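Local coordinates for Hsc70 cochaperone (SGT) (Aspergillus fumigatus, PDB 3SZ7), which acts as a co-chaperone that binds tail-anchored proteins bound for the endoplasmic reticulum, directs them to the GET pathway, and binds heat-shock chaperones through its TPR domain, at residues K29-D32 / L33-A37; P42-P45 / I46-S49. One frame throughout, in Å; residues are numbered along the deposited sequence.

Contact 1: residues K29-D32 / L33-A37; sequences KAID and LYTQA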
loop_
_atom_site.group_PDB
_atom_site.type_symbol
_atom_site.label_atom_id
_atom_site.label_comp_id
_atom_site.label_asym_id
_atom_site.label_seq_id
_atom_site.Cartn_x
_atom_site.Cartn_y
_atom_site.Cartn_z
ATOM N N LYS A 29 2.080 7.881 -17.706
ATOM C CA LYS A 29 3.275 8.687 -17.925
ATOM C C LYS A 29 4.152 8.687 -16.681
ATOM O O LYS A 29 5.374 8.611 -16.783
ATOM C CB LYS A 29 2.917 10.123 -18.305
ATOM C CG LYS A 29 2.390 10.279 -19.720
ATOM C CD LYS A 29 2.163 11.744 -20.058
ATOM C CE LYS A 29 1.697 11.915 -21.495
ATOM N NZ LYS A 29 1.499 13.350 -21.826
ATOM N N ALA A 30 3.525 8.788 -15.510
ATOM C CA ALA A 30 4.268 8.782 -14.254
ATOM C C ALA A 30 5.056 7.491 -14.133
ATOM O O ALA A 30 6.246 7.499 -13.819
ATOM C CB ALA A 30 3.323 8.937 -13.071
ATOM N N ILE A 31 4.380 6.377 -14.389
ATOM C CA ILE A 31 5.032 5.072 -14.370
ATOM C C ILE A 31 6.250 5.055 -15.292
ATOM O O ILE A 31 7.302 4.538 -14.927
ATOM C CB ILE A 31 4.055 3.956 -14.767
ATOM C CG1 ILE A 31 2.990 3.778 -13.677
ATOM C CG2 ILE A 31 4.805 2.655 -15.009
ATOM C CD1 ILE A 31 1.784 2.998 -14.127
ATOM N N ASP A 32 6.116 5.626 -16.485
ATOM C CA ASP A 32 7.235 5.621 -17.423
ATOM C C ASP A 32 8.388 6.505 -16.958
ATOM O O ASP A 32 9.551 6.130 -17.097
ATOM C CB ASP A 32 6.805 6.020 -18.835
ATOM C CG ASP A 32 7.939 5.891 -19.838
ATOM O OD1 ASP A 32 8.323 4.745 -20.153
ATOM O OD2 ASP A 32 8.452 6.928 -20.304
ATOM N N LEU A 33 8.064 7.670 -16.402
ATOM C CA LEU A 33 9.078 8.603 -15.915
ATOM C C LEU A 33 9.837 8.074 -14.696
ATOM O O LEU A 33 11.052 8.248 -14.584
ATOM C CB LEU A 33 8.439 9.956 -15.597
ATOM C CG LEU A 33 7.978 10.750 -16.828
ATOM C CD1 LEU A 33 6.965 11.820 -16.447
ATOM C CD2 LEU A 33 9.178 11.360 -17.539
ATOM N N TYR A 34 9.120 7.434 -13.780
ATOM C CA TYR A 34 9.754 6.839 -12.612
ATOM C C TYR A 34 10.644 5.683 -13.046
ATOM O O TYR A 34 11.703 5.442 -12.462
ATOM C CB TYR A 34 8.698 6.323 -11.633
ATOM C CG TYR A 34 7.906 7.401 -10.928
ATOM C CD1 TYR A 34 8.499 8.596 -10.538
ATOM C CD2 TYR A 34 6.561 7.213 -10.636
ATOM C CE1 TYR A 34 7.771 9.575 -9.884
ATOM C CE2 TYR A 34 5.826 8.185 -9.983
ATOM C CZ TYR A 34 6.430 9.360 -9.611
ATOM O OH TYR A 34 5.689 10.315 -8.956
ATOM N N THR A 35 10.186 4.953 -14.060
ATOM C CA THR A 35 10.952 3.849 -14.628
ATOM C C THR A 35 12.255 4.353 -15.248
ATOM O O THR A 35 13.298 3.707 -15.134
ATOM C CB THR A 35 10.130 3.088 -15.686
ATOM O OG1 THR A 35 8.977 2.499 -15.064
ATOM C CG2 THR A 35 10.966 1.995 -16.344
ATOM N N GLN A 36 12.193 5.507 -15.905
ATOM C CA GLN A 36 13.402 6.130 -16.442
ATOM C C GLN A 36 14.363 6.522 -15.326
ATOM O O GLN A 36 15.573 6.359 -15.459
ATOM C CB GLN A 36 13.061 7.359 -17.285
ATOM C CG GLN A 36 12.315 7.048 -18.565
ATOM C CD GLN A 36 12.019 8.298 -19.363
ATOM O OE1 GLN A 36 10.897 8.502 -19.827
ATOM N NE2 GLN A 36 13.024 9.150 -19.520
ATOM N N ALA A 37 13.823 7.042 -14.227
ATOM C CA ALA A 37 14.647 7.400 -13.078
ATOM C C ALA A 37 15.312 6.151 -12.507
ATOM O O ALA A 37 16.479 6.175 -12.111
ATOM C CB ALA A 37 13.816 8.097 -12.016
#
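Thr35 turns its hydroxyl back onto the carbonyl of Ile31, one turn earlier in helix 27-40. OG1 donates to Ile31 O over 2.6 Å, while the amide of Thr35 donates to the same oxygen at 3.0 Å. The two donors arrive from opposite faces of the carbonyl plane, each tilted about 30° out of it, so one acceptor is gripped twice. The hydroxyl reaches back because OG1 lies beside its own backbone N and anti to the carbonyl carbon (chi1 -63°). Its oxygen is also bonded to Arg51 of helix 45-57, which links the turn to the next helix.

Three further main-chain bonds continue the i to i+4 pattern. Leu33 N meets Lys29 O at 2.9 Å, Tyr34 N binds Ala30 O at 2.9 Å, and Gln36 N binds Asp32 O at 3.0 Å.

Carbon contacts follow the same spacing. The Tyr34 ring lies close to the carbonyl of Ala30: CD2 is in van der Waals contact with Ala30 O at 3.2 Å, and CE2 touches Ala30 CB at 4.0 Å. The phenol oxygen goes further and is hydrogen-bonded to Asn19 of helix 9-23, where Ala30 packs on Ala21 and Met22. Leu33 makes a similar van der Waals contact with the carbonyl of Lys29, its CG 3.4 Å from Lys29 O. Ile31 instead faces Ala54 and Tyr55 of helix 45-57.

Ala30 thus faces the preceding helix, Ile31 and Thr35 face the following one, and Tyr34 touches both, an arrangement consistent with the second helix of the predicted first TPR repeat, fitted between its neighbours in the superhelical array.

Contact 2: residues P42-P45 / I46-S49; sequences PANP and IYLS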
loop_
_atom_site.group_PDB
_atom_site.type_symbol
_atom_site.label_atom_id
_atom_site.label_comp_id
_atom_site.label_asym_id
_atom_site.label_seq_id
_atom_site.Cartn_x
_atom_site.Cartn_y
_atom_site.Cartn_z
ATOM N N PRO A 42 18.924 2.074 -10.193
ATOM C CA PRO A 42 18.087 0.884 -9.994
ATOM C C PRO A 42 17.745 0.647 -8.520
ATOM O O PRO A 42 18.551 0.936 -7.635
ATOM C CB PRO A 42 18.960 -0.251 -10.542
ATOM C CG PRO A 42 19.898 0.416 -11.502
ATOM C CD PRO A 42 20.173 1.765 -10.911
ATOM N N ALA A 43 16.543 0.137 -8.271
ATOM C CA ALA A 43 16.104 -0.210 -6.921
ATOM C C ALA A 43 16.179 0.934 -5.901
ATOM O O ALA A 43 16.272 0.691 -4.700
ATOM C CB ALA A 43 16.863 -1.440 -6.412
ATOM N N ASN A 44 16.138 2.177 -6.366
ATOM C CA ASN A 44 16.063 3.293 -5.437
ATOM C C ASN A 44 14.711 3.285 -4.722
ATOM O O ASN A 44 13.674 3.273 -5.373
ATOM C CB ASN A 44 16.269 4.623 -6.152
ATOM C CG ASN A 44 16.201 5.796 -5.203
ATOM O OD1 ASN A 44 15.128 6.341 -4.951
ATOM N ND2 ASN A 44 17.346 6.181 -4.653
ATOM N N PRO A 45 14.723 3.275 -3.380
ATOM C CA PRO A 45 13.469 3.136 -2.623
ATOM C C PRO A 45 12.515 4.315 -2.800
ATOM O O PRO A 45 11.305 4.113 -2.756
ATOM C CB PRO A 45 13.940 3.037 -1.172
ATOM C CG PRO A 45 15.303 3.658 -1.163
ATOM C CD PRO A 45 15.900 3.335 -2.497
ATOM N N ILE A 46 13.039 5.521 -2.995
ATOM C CA ILE A 46 12.168 6.668 -3.230
ATOM C C ILE A 46 11.479 6.542 -4.578
ATOM O O ILE A 46 10.263 6.694 -4.673
ATOM C CB ILE A 46 12.929 8.006 -3.155
ATOM C CG1 ILE A 46 13.434 8.239 -1.731
ATOM C CG2 ILE A 46 12.021 9.147 -3.578
ATOM C CD1 ILE A 46 14.220 9.523 -1.568
ATOM N N TYR A 47 12.257 6.252 -5.618
ATOM C CA TYR A 47 11.700 6.089 -6.958
ATOM C C TYR A 47 10.762 4.888 -7.010
ATOM O O TYR A 47 9.719 4.934 -7.665
ATOM C CB TYR A 47 12.805 5.921 -8.001
ATOM C CG TYR A 47 13.819 7.040 -8.047
ATOM C CD1 TYR A 47 13.552 8.279 -7.474
ATOM C CD2 TYR A 47 15.046 6.856 -8.672
ATOM C CE1 TYR A 47 14.489 9.305 -7.522
ATOM C CE2 TYR A 47 15.977 7.869 -8.727
ATOM C CZ TYR A 47 15.697 9.087 -8.150
ATOM O OH TYR A 47 16.638 10.090 -8.208
ATOM N N LEU A 48 11.132 3.811 -6.323
ATOM C CA LEU A 48 10.272 2.629 -6.259
ATOM C C LEU A 48 8.937 2.924 -5.597
ATOM O O LEU A 48 7.884 2.497 -6.082
ATOM C CB LEU A 48 10.961 1.479 -5.525
ATOM C CG LEU A 48 12.033 0.720 -6.307
ATOM C CD1 LEU A 48 12.751 -0.248 -5.388
ATOM C CD2 LEU A 48 11.392 -0.009 -7.477
ATOM N N SER A 49 8.973 3.642 -4.480
ATOM C CA SER A 49 7.748 3.901 -3.735
ATOM C C SER A 49 6.854 4.874 -4.487
ATOM O O SER A 49 5.632 4.783 -4.411
ATOM C CB SER A 49 8.054 4.403 -2.329
ATOM O OG SER A 49 8.803 3.428 -1.620
#
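Asn44 lies right before helix 45-57 and meets Tyr47 through CB, CG and OD1. Its CB lies 3.6 Å from Tyr47 CD2. Next, CG stays near the same atom at 3.8 Å, with the amide plane inclined 37° to the ring. At the tip, OD1 accepts the backbone N-H of Tyr47 at 2.9 Å, in the carbonyl plane and on a lone pair, with an angle of 166° at the hydrogen. The same oxygen sits over one face of the Tyr47 ring, displaced toward its rim, with OD1 3.4 Å from Tyr47 CG. A first torsion of -180°, which sets CG anti to the backbone N and beside the carbonyl carbon, carries OD1 forward over the first turn.

The main chain of Asn44 adds a second hold, since its O accepts from Leu48 N at 2.8 Å. Leu48 also lays its branch over that carbonyl and brings CD1 near Ala43, then continues into Leu70 of helix 61-74. One residue on, Pro45 O receives both the amide and the hydroxyl of Ser49, the latter (OG) at 2.8 Å.

At the far end of the ring, Tyr47 OH is hydrogen-bonded to Asp12 and Ser11, so the tyrosine spans from the cap to the start of helix 9-23.

Chemically, this is an N-cap: a side-chain carbonyl takes the place of the missing preceding turn and satisfies a first-turn amide, and its partial negative charge probably interacts favourably with the positive end of the helix dipole.

Overall arrangement
Contact 1 and contact 2 follow one another along the chain, the first within helix 27-40 and the second at the start of helix 45-57, with centres about 11 Å apart. They meet directly where Ala37 CB packs against Tyr47 CD2 at 3.8 Å, so the Tyr47 ring is also seated on the helix of contact 1. Tyr47 and Leu48 both touch Leu38 of that helix as well. Contact 1 belongs to the predicted first TPR repeat, while contact 2 straddles its junction with the second. Together they illustrate how local helical bonds and interhelical packing join successive repeats of this chaperone-binding domain.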